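Local coordinates for protein epimerase (Methylomonas sp. DH-1, PDB 7CJ4) that catalyses the manganese-dependent epimerization of ketoses at C3, with highest activity toward L-ribulose and further activity on D-ribulose, D-allulose and D-fructose, at residues Glu152-Tyr157 and Thr186-Ile191. Sequence-based numbering, arbitrary orientation.
Sequences EVVNRY and TYHMNI. With MN (manganese (II) ion), chain C.
E152 and H188 meet at the catalytic mouth of a TIM barrel, where the chain leaving strand 148-152 passes the short helix 186-192 that follows the neighbouring strand 180-185. Both residues bind D-allulose and D-fructose, and E152 is, by similarity, a proton donor/acceptor. Its extended side chain, with CG anti to the backbone N (chi1 -177°), delivers OE2 to manganese at 2.1 Å; D185, H211 and E246 complete the protein ligands. E152 OE2 stands at the edge of the H188 ring, near its plane, 4.1 Å from H188 CD2, and the carboxylate and imidazole planes are perpendicular. Water 1, another metal ligand, also lies in the plane of that ring. V153 contributes its carbonyl, with O 3.7 Å from H188 CB. V154 then covers one imidazole face: its CB sits 3.6 Å from the ring centroid and only 6° off the normal, a CH-pi contact, while CG1 leans toward NE2. Y187 turns its ring edge to the opposite face, CD2 over the imidazole centre, so the imidazole is held between an aliphatic group and an aromatic edge. At the ring edge, N155 ND2 gives H188 ND1 a weak, bent hydrogen bond of 2.9 Å (119° at the hydrogen), the amide plane tilted from the ring. An alanine in place of H188 would probably leave a gap between V154 and Y187, take the ring acceptor from N155 ND2 and remove a sugar-binding group. I191 CD1 packs against the N155 side chain, and I191 itself touches I191 of the second subunit, placing the contact beside the dimer interface. The amide's other end closes an Asx turn: N155 OD1 accepts the backbone N of Y157 at 2.8 Å, in the carbonyl plane.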
loop_
_atom_site.group_PDB
_atom_site.type_symbol
_atom_site.label_atom_id
_atom_site.label_comp_id
_atom_site.label_asym_id
_atom_site.label_seq_id
_atom_site.Cartn_x
_atom_site.Cartn_y
_atom_site.Cartn_z
ATOM N N GLU A 152 -0.257 -0.234 -16.330
ATOM C CA GLU A 152 0.216 0.461 -15.107
ATOM C C GLU A 152 0.612 -0.572 -14.048
ATOM O O GLU A 152 -0.269 -1.327 -13.567
ATOM C CB GLU A 152 -0.859 1.416 -14.588
ATOM C CG GLU A 152 -0.414 2.213 -13.372
ATOM C CD GLU A 152 -1.377 3.309 -12.947
ATOM O OE1 GLU A 152 -2.561 3.235 -13.327
ATOM O OE2 GLU A 152 -0.944 4.235 -12.237
ATOM N N VAL A 153 1.895 -0.602 -13.685
ATOM C CA VAL A 153 2.389 -1.426 -12.544
ATOM C C VAL A 153 1.899 -0.750 -11.262
ATOM O O VAL A 153 2.242 0.435 -11.073
ATOM C CB VAL A 153 3.920 -1.581 -12.579
ATOM C CG1 VAL A 153 4.462 -2.175 -11.290
ATOM C CG2 VAL A 153 4.348 -2.415 -13.774
ATOM N N VAL A 154 1.088 -1.453 -10.456
ATOM C CA VAL A 154 0.529 -0.925 -9.173
ATOM C C VAL A 154 0.960 -1.823 -8.006
ATOM O O VAL A 154 1.446 -2.943 -8.256
ATOM C CB VAL A 154 -1.003 -0.762 -9.235
ATOM C CG1 VAL A 154 -1.398 0.251 -10.300
ATOM C CG2 VAL A 154 -1.729 -2.081 -9.449
ATOM N N ASN A 155 0.792 -1.333 -6.773
ATOM C CA ASN A 155 1.276 -2.015 -5.545
ATOM C C ASN A 155 0.419 -3.256 -5.278
ATOM O O ASN A 155 -0.603 -3.429 -5.954
ATOM C CB ASN A 155 1.267 -1.099 -4.322
ATOM C CG ASN A 155 -0.128 -0.721 -3.890
ATOM O OD1 ASN A 155 -0.891 -1.570 -3.413
ATOM N ND2 ASN A 155 -0.459 0.547 -4.069
ATOM N N ARG A 156 0.845 -4.038 -4.287
ATOM C CA ARG A 156 0.402 -5.413 -3.974
ATOM C C ARG A 156 -1.083 -5.417 -3.590
ATOM O O ARG A 156 -1.714 -6.475 -3.750
ATOM C CB ARG A 156 1.277 -5.921 -2.829
ATOM C CG ARG A 156 1.251 -4.999 -1.622
ATOM C CD ARG A 156 2.274 -5.372 -0.582
ATOM N NE ARG A 156 3.607 -5.249 -1.140
ATOM C CZ ARG A 156 4.698 -5.740 -0.581
ATOM N NH1 ARG A 156 4.612 -6.416 0.553
ATOM N NH2 ARG A 156 5.870 -5.565 -1.168
ATOM N N TYR A 157 -1.605 -4.288 -3.096
ATOM C CA TYR A 157 -2.999 -4.133 -2.600
ATOM C C TYR A 157 -3.951 -3.809 -3.758
ATOM O O TYR A 157 -5.179 -3.770 -3.526
ATOM C CB TYR A 157 -3.097 -3.032 -1.543
ATOM C CG TYR A 157 -2.171 -3.179 -0.361
ATOM C CD1 TYR A 157 -2.409 -4.118 0.628
ATOM C CD2 TYR A 157 -1.074 -2.346 -0.211
ATOM C CE1 TYR A 157 -1.568 -4.245 1.723
ATOM C CE2 TYR A 157 -0.227 -2.455 0.879
ATOM C CZ TYR A 157 -0.473 -3.407 1.854
ATOM O OH TYR A 157 0.368 -3.522 2.932
ATOM N N THR A 186 4.749 6.835 -9.572
ATOM C CA THR A 186 5.700 7.067 -8.456
ATOM C C THR A 186 5.065 6.578 -7.145
ATOM O O THR A 186 5.812 6.035 -6.306
ATOM C CB THR A 186 6.151 8.530 -8.407
ATOM O OG1 THR A 186 4.982 9.338 -8.271
ATOM C CG2 THR A 186 6.947 8.933 -9.630
ATOM N N TYR A 187 3.746 6.746 -6.975
ATOM C CA TYR A 187 3.013 6.352 -5.742
ATOM C C TYR A 187 3.213 4.852 -5.506
ATOM O O TYR A 187 3.548 4.464 -4.367
ATOM C CB TYR A 187 1.522 6.702 -5.815
ATOM C CG TYR A 187 0.664 6.004 -4.787
ATOM C CD1 TYR A 187 0.709 6.353 -3.447
ATOM C CD2 TYR A 187 -0.198 4.983 -5.155
ATOM C CE1 TYR A 187 -0.076 5.705 -2.504
ATOM C CE2 TYR A 187 -0.982 4.320 -4.226
ATOM C CZ TYR A 187 -0.928 4.686 -2.895
ATOM O OH TYR A 187 -1.716 4.045 -1.980
ATOM N N HIS A 188 3.014 4.039 -6.551
ATOM C CA HIS A 188 3.128 2.552 -6.498
ATOM C C HIS A 188 4.608 2.156 -6.422
ATOM O O HIS A 188 4.943 1.206 -5.688
ATOM C CB HIS A 188 2.392 1.917 -7.686
ATOM C CG HIS A 188 0.923 2.177 -7.664
ATOM N ND1 HIS A 188 0.106 1.666 -6.677
ATOM C CD2 HIS A 188 0.127 2.904 -8.485
ATOM C CE1 HIS A 188 -1.136 2.062 -6.892
ATOM N NE2 HIS A 188 -1.153 2.817 -8.001
ATOM N N MET A 189 5.464 2.878 -7.146
ATOM C CA MET A 189 6.931 2.644 -7.148
ATOM C C MET A 189 7.456 2.826 -5.726
ATOM O O MET A 189 8.316 2.032 -5.306
ATOM C CB MET A 189 7.646 3.620 -8.084
ATOM C CG MET A 189 7.336 3.375 -9.543
ATOM S SD MET A 189 8.130 4.605 -10.595
ATOM C CE MET A 189 9.836 4.069 -10.474
ATOM N N ASN A 190 6.944 3.838 -5.026
ATOM C CA ASN A 190 7.409 4.238 -3.674
ATOM C C ASN A 190 7.337 3.014 -2.758
ATOM O O ASN A 190 8.220 2.877 -1.887
ATOM C CB ASN A 190 6.604 5.423 -3.135
ATOM C CG ASN A 190 7.095 5.893 -1.785
ATOM O OD1 ASN A 190 8.209 6.398 -1.665
ATOM N ND2 ASN A 190 6.270 5.726 -0.764
ATOM N N ILE A 191 6.331 2.158 -2.973
ATOM C CA ILE A 191 6.069 0.943 -2.150
ATOM C C ILE A 191 6.947 -0.223 -2.636
ATOM O O ILE A 191 7.685 -0.790 -1.792
ATOM C CB ILE A 191 4.568 0.602 -2.185
ATOM C CG1 ILE A 191 3.732 1.754 -1.619
ATOM C CG2 ILE A 191 4.307 -0.707 -1.465
ATOM C CD1 ILE A 191 2.258 1.666 -1.919
HETATM MN MN MN C . -1.819 5.894 -11.315
HETATM O O HOH W 1 -3.259 4.661 -10.216
#